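Local coordinates for flagellar motor switch protein fliG (Thermotoga maritima, PDB 3AJC) that probably forms part of the flagellar switch complex that sets the direction of motor rotation, represented here by the middle and C-terminal domains of FliG, at residues V14-F19 with A41-A46. Sequence-based numbering, arbitrary orientation.
Sequences VQLVNF and AQILGA
Val17 turns its two methyls toward Ile43 and Ala46 of the facing segment, and they meet the side chain and the carbonyl oxygen of the same residue, Ala46. CG2 meets the methyl of Ala46, 3.8 Å from its CB, and lies more loosely against Ile43, with 4.4 Å between the CG2 atoms of Val17 and Ile43. CG1, anti to the backbone N of Val17 (chi1 170°), reaches instead for the backbone of Ala46 and stops 3.5 Å from its O, a van der Waals approach of a methyl to a carbonyl oxygen. Beside this, at the preceding residue, Leu16 crosses Ile43 at about a right angle and the two meet through their ends, Leu16 CD2 lying 3.7 Å from Ile43 CD1. Ile43 reaches across because CG1 stands anti to its own carbonyl carbon (chi1 -65°) and the chain then runs on extended to CD1, although its CB does not aim at the other helix. This is helix-on-helix packing in the all-helical FliG middle domain: helix 14-21 leans on the C-terminal part of helix 37-46, with helix 25-33 between them in sequence. The axes of the two segments pass 10.0 Å apart at a crossing angle of -59°, and the backbones come closest at Val17 and Ile43, whose CA atoms are 6.4 Å apart. No hydrogen bond links the segments, and the joint buries only 184 Å². Ile43 also touches Leu32 of helix 25-33 and Leu35, while Val17 also touches Leu47. On another side of helix 37-46, Leu44 points away from helix 14-21 and packs on Val55, Leu56 and Ile98.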
ATOM      1  N   VAL A  14      20.750  -6.457 -14.036  1.00 82.31           N
ATOM      2  CA  VAL A  14      21.357  -7.454 -13.151  1.00 81.33           C
ATOM      3  C   VAL A  14      22.529  -6.883 -12.356  1.00 80.53           C
ATOM      4  O   VAL A  14      22.674  -7.201 -11.168  1.00 81.04           O
ATOM      5  CB  VAL A  14      21.940  -8.613 -13.927  1.00 81.71           C
ATOM      6  CG1 VAL A  14      20.833  -9.301 -14.727  1.00 80.84           C
ATOM      7  CG2 VAL A  14      23.020  -8.123 -14.821  1.00 81.31           C
ATOM      8  N   GLN A  15      23.387  -6.098 -13.018  1.00 78.93           N
ATOM      9  CA  GLN A  15      24.531  -5.476 -12.357  1.00 76.86           C
ATOM     10  C   GLN A  15      23.922  -4.776 -11.137  1.00 74.22           C
ATOM     11  O   GLN A  15      24.551  -4.688 -10.083  1.00 74.15           O
ATOM     12  CB  GLN A  15      25.253  -4.495 -13.308  1.00 78.28           C
ATOM     13  CG  GLN A  15      24.642  -4.282 -14.706  1.00 79.84           C
ATOM     14  CD  GLN A  15      24.700  -5.498 -15.656  1.00 80.51           C
ATOM     15  OE1 GLN A  15      25.584  -6.351 -15.554  1.00 80.63           O
ATOM     16  NE2 GLN A  15      23.760  -5.552 -16.603  1.00 80.67           N
ATOM     17  N   LEU A  16      22.666  -4.346 -11.254  1.00 71.58           N
ATOM     18  CA  LEU A  16      22.009  -3.710 -10.114  1.00 69.53           C
ATOM     19  C   LEU A  16      21.913  -4.670  -8.913  1.00 68.59           C
ATOM     20  O   LEU A  16      22.348  -4.340  -7.807  1.00 66.96           O
ATOM     21  CB  LEU A  16      20.609  -3.194 -10.491  1.00 68.82           C
ATOM     22  CG  LEU A  16      19.879  -2.366  -9.413  1.00 68.60           C
ATOM     23  CD1 LEU A  16      20.857  -1.439  -8.698  1.00 68.59           C
ATOM     24  CD2 LEU A  16      18.753  -1.554 -10.046  1.00 68.40           C
ATOM     25  N   VAL A  17      21.333  -5.847  -9.129  1.00 67.51           N
ATOM     26  CA  VAL A  17      21.204  -6.841  -8.066  1.00 66.00           C
ATOM     27  C   VAL A  17      22.593  -7.315  -7.649  1.00 66.46           C
ATOM     28  O   VAL A  17      22.824  -7.656  -6.492  1.00 67.61           O
ATOM     29  CB  VAL A  17      20.385  -8.058  -8.545  1.00 64.01           C
ATOM     30  CG1 VAL A  17      20.462  -9.179  -7.531  1.00 62.76           C
ATOM     31  CG2 VAL A  17      18.942  -7.649  -8.766  1.00 63.37           C
ATOM     32  N   ASN A  18      23.517  -7.318  -8.604  1.00 66.36           N
ATOM     33  CA  ASN A  18      24.889  -7.749  -8.360  1.00 66.79           C
ATOM     34  C   ASN A  18      25.560  -6.978  -7.220  1.00 65.07           C
ATOM     35  O   ASN A  18      26.177  -7.571  -6.335  1.00 64.69           O
ATOM     36  CB  ASN A  18      25.719  -7.587  -9.639  1.00 69.13           C
ATOM     37  CG  ASN A  18      27.158  -8.043  -9.466  1.00 72.01           C
ATOM     38  OD1 ASN A  18      28.029  -7.717 -10.281  1.00 74.09           O
ATOM     39  ND2 ASN A  18      27.416  -8.810  -8.410  1.00 72.95           N
ATOM     40  N   PHE A  19      25.440  -5.656  -7.248  1.00 63.50           N
ATOM     41  CA  PHE A  19      26.051  -4.819  -6.224  1.00 62.86           C
ATOM     42  C   PHE A  19      25.317  -4.854  -4.890  1.00 61.65           C
ATOM     43  O   PHE A  19      25.947  -4.948  -3.838  1.00 60.27           O
ATOM     44  CB  PHE A  19      26.135  -3.370  -6.709  1.00 64.73           C
ATOM     45  CG  PHE A  19      26.843  -3.209  -8.025  1.00 66.39           C
ATOM     46  CD1 PHE A  19      26.132  -2.892  -9.178  1.00 66.65           C
ATOM     47  CD2 PHE A  19      28.219  -3.385  -8.117  1.00 67.31           C
ATOM     48  CE1 PHE A  19      26.778  -2.749 -10.405  1.00 67.16           C
ATOM     49  CE2 PHE A  19      28.876  -3.242  -9.340  1.00 67.90           C
ATOM     50  CZ  PHE A  19      28.150  -2.927 -10.486  1.00 67.47           C
ATOM     51  N   ALA A  41      10.203  -3.943  -5.759  1.00 24.90           N
ATOM     52  CA  ALA A  41       9.729  -5.319  -5.650  1.00 27.16           C
ATOM     53  C   ALA A  41      10.517  -6.203  -6.617  1.00 26.90           C
ATOM     54  O   ALA A  41      10.904  -7.314  -6.270  1.00 28.49           O
ATOM     55  CB  ALA A  41       8.215  -5.399  -5.941  1.00 24.15           C
ATOM     56  N   GLN A  42      10.774  -5.690  -7.818  1.00 28.64           N
ATOM     57  CA  GLN A  42      11.523  -6.427  -8.833  1.00 31.36           C
ATOM     58  C   GLN A  42      12.936  -6.764  -8.330  1.00 32.53           C
ATOM     59  O   GLN A  42      13.409  -7.896  -8.488  1.00 33.00           O
ATOM     60  CB  GLN A  42      11.581  -5.605 -10.130  1.00 31.37           C
ATOM     61  CG  GLN A  42      12.343  -6.242 -11.283  1.00 35.53           C
ATOM     62  CD  GLN A  42      12.316  -5.386 -12.547  1.00 36.96           C
ATOM     63  OE1 GLN A  42      12.584  -4.188 -12.510  1.00 40.37           O
ATOM     64  NE2 GLN A  42      12.004  -6.007 -13.670  1.00 38.49           N
ATOM     65  N   ILE A  43      13.606  -5.786  -7.722  1.00 31.26           N
ATOM     66  CA  ILE A  43      14.948  -6.007  -7.185  1.00 30.95           C
ATOM     67  C   ILE A  43      14.906  -6.961  -5.994  1.00 32.14           C
ATOM     68  O   ILE A  43      15.695  -7.901  -5.909  1.00 34.89           O
ATOM     69  CB  ILE A  43      15.589  -4.693  -6.704  1.00 31.92           C
ATOM     70  CG1 ILE A  43      15.816  -3.752  -7.888  1.00 33.75           C
ATOM     71  CG2 ILE A  43      16.881  -4.986  -5.978  1.00 31.29           C
ATOM     72  CD1 ILE A  43      16.274  -2.366  -7.478  1.00 36.89           C
ATOM     73  N   LEU A  44      13.984  -6.706  -5.071  1.00 30.73           N
ATOM     74  CA  LEU A  44      13.838  -7.528  -3.884  1.00 28.82           C
ATOM     75  C   LEU A  44      13.654  -8.992  -4.234  1.00 30.85           C
ATOM     76  O   LEU A  44      14.315  -9.868  -3.670  1.00 31.37           O
ATOM     77  CB  LEU A  44      12.643  -7.051  -3.058  1.00 28.01           C
ATOM     78  CG  LEU A  44      12.386  -7.806  -1.750  1.00 28.50           C
ATOM     79  CD1 LEU A  44      13.662  -7.814  -0.931  1.00 28.36           C
ATOM     80  CD2 LEU A  44      11.241  -7.144  -0.959  1.00 27.94           C
ATOM     81  N   GLY A  45      12.754  -9.263  -5.169  1.00 31.37           N
ATOM     82  CA  GLY A  45      12.504 -10.642  -5.547  1.00 32.19           C
ATOM     83  C   GLY A  45      13.679 -11.304  -6.239  1.00 34.75           C
ATOM     84  O   GLY A  45      13.733 -12.528  -6.320  1.00 35.35           O
ATOM     85  N   ALA A  46      14.617 -10.503  -6.737  1.00 34.86           N
ATOM     86  CA  ALA A  46      15.778 -11.042  -7.426  1.00 36.60           C
ATOM     87  C   ALA A  46      16.967 -11.170  -6.489  1.00 39.21           C
ATOM     88  O   ALA A  46      18.023 -11.663  -6.890  1.00 41.33           O
ATOM     89  CB  ALA A  46      16.143 -10.167  -8.614  1.00 36.82           C
TER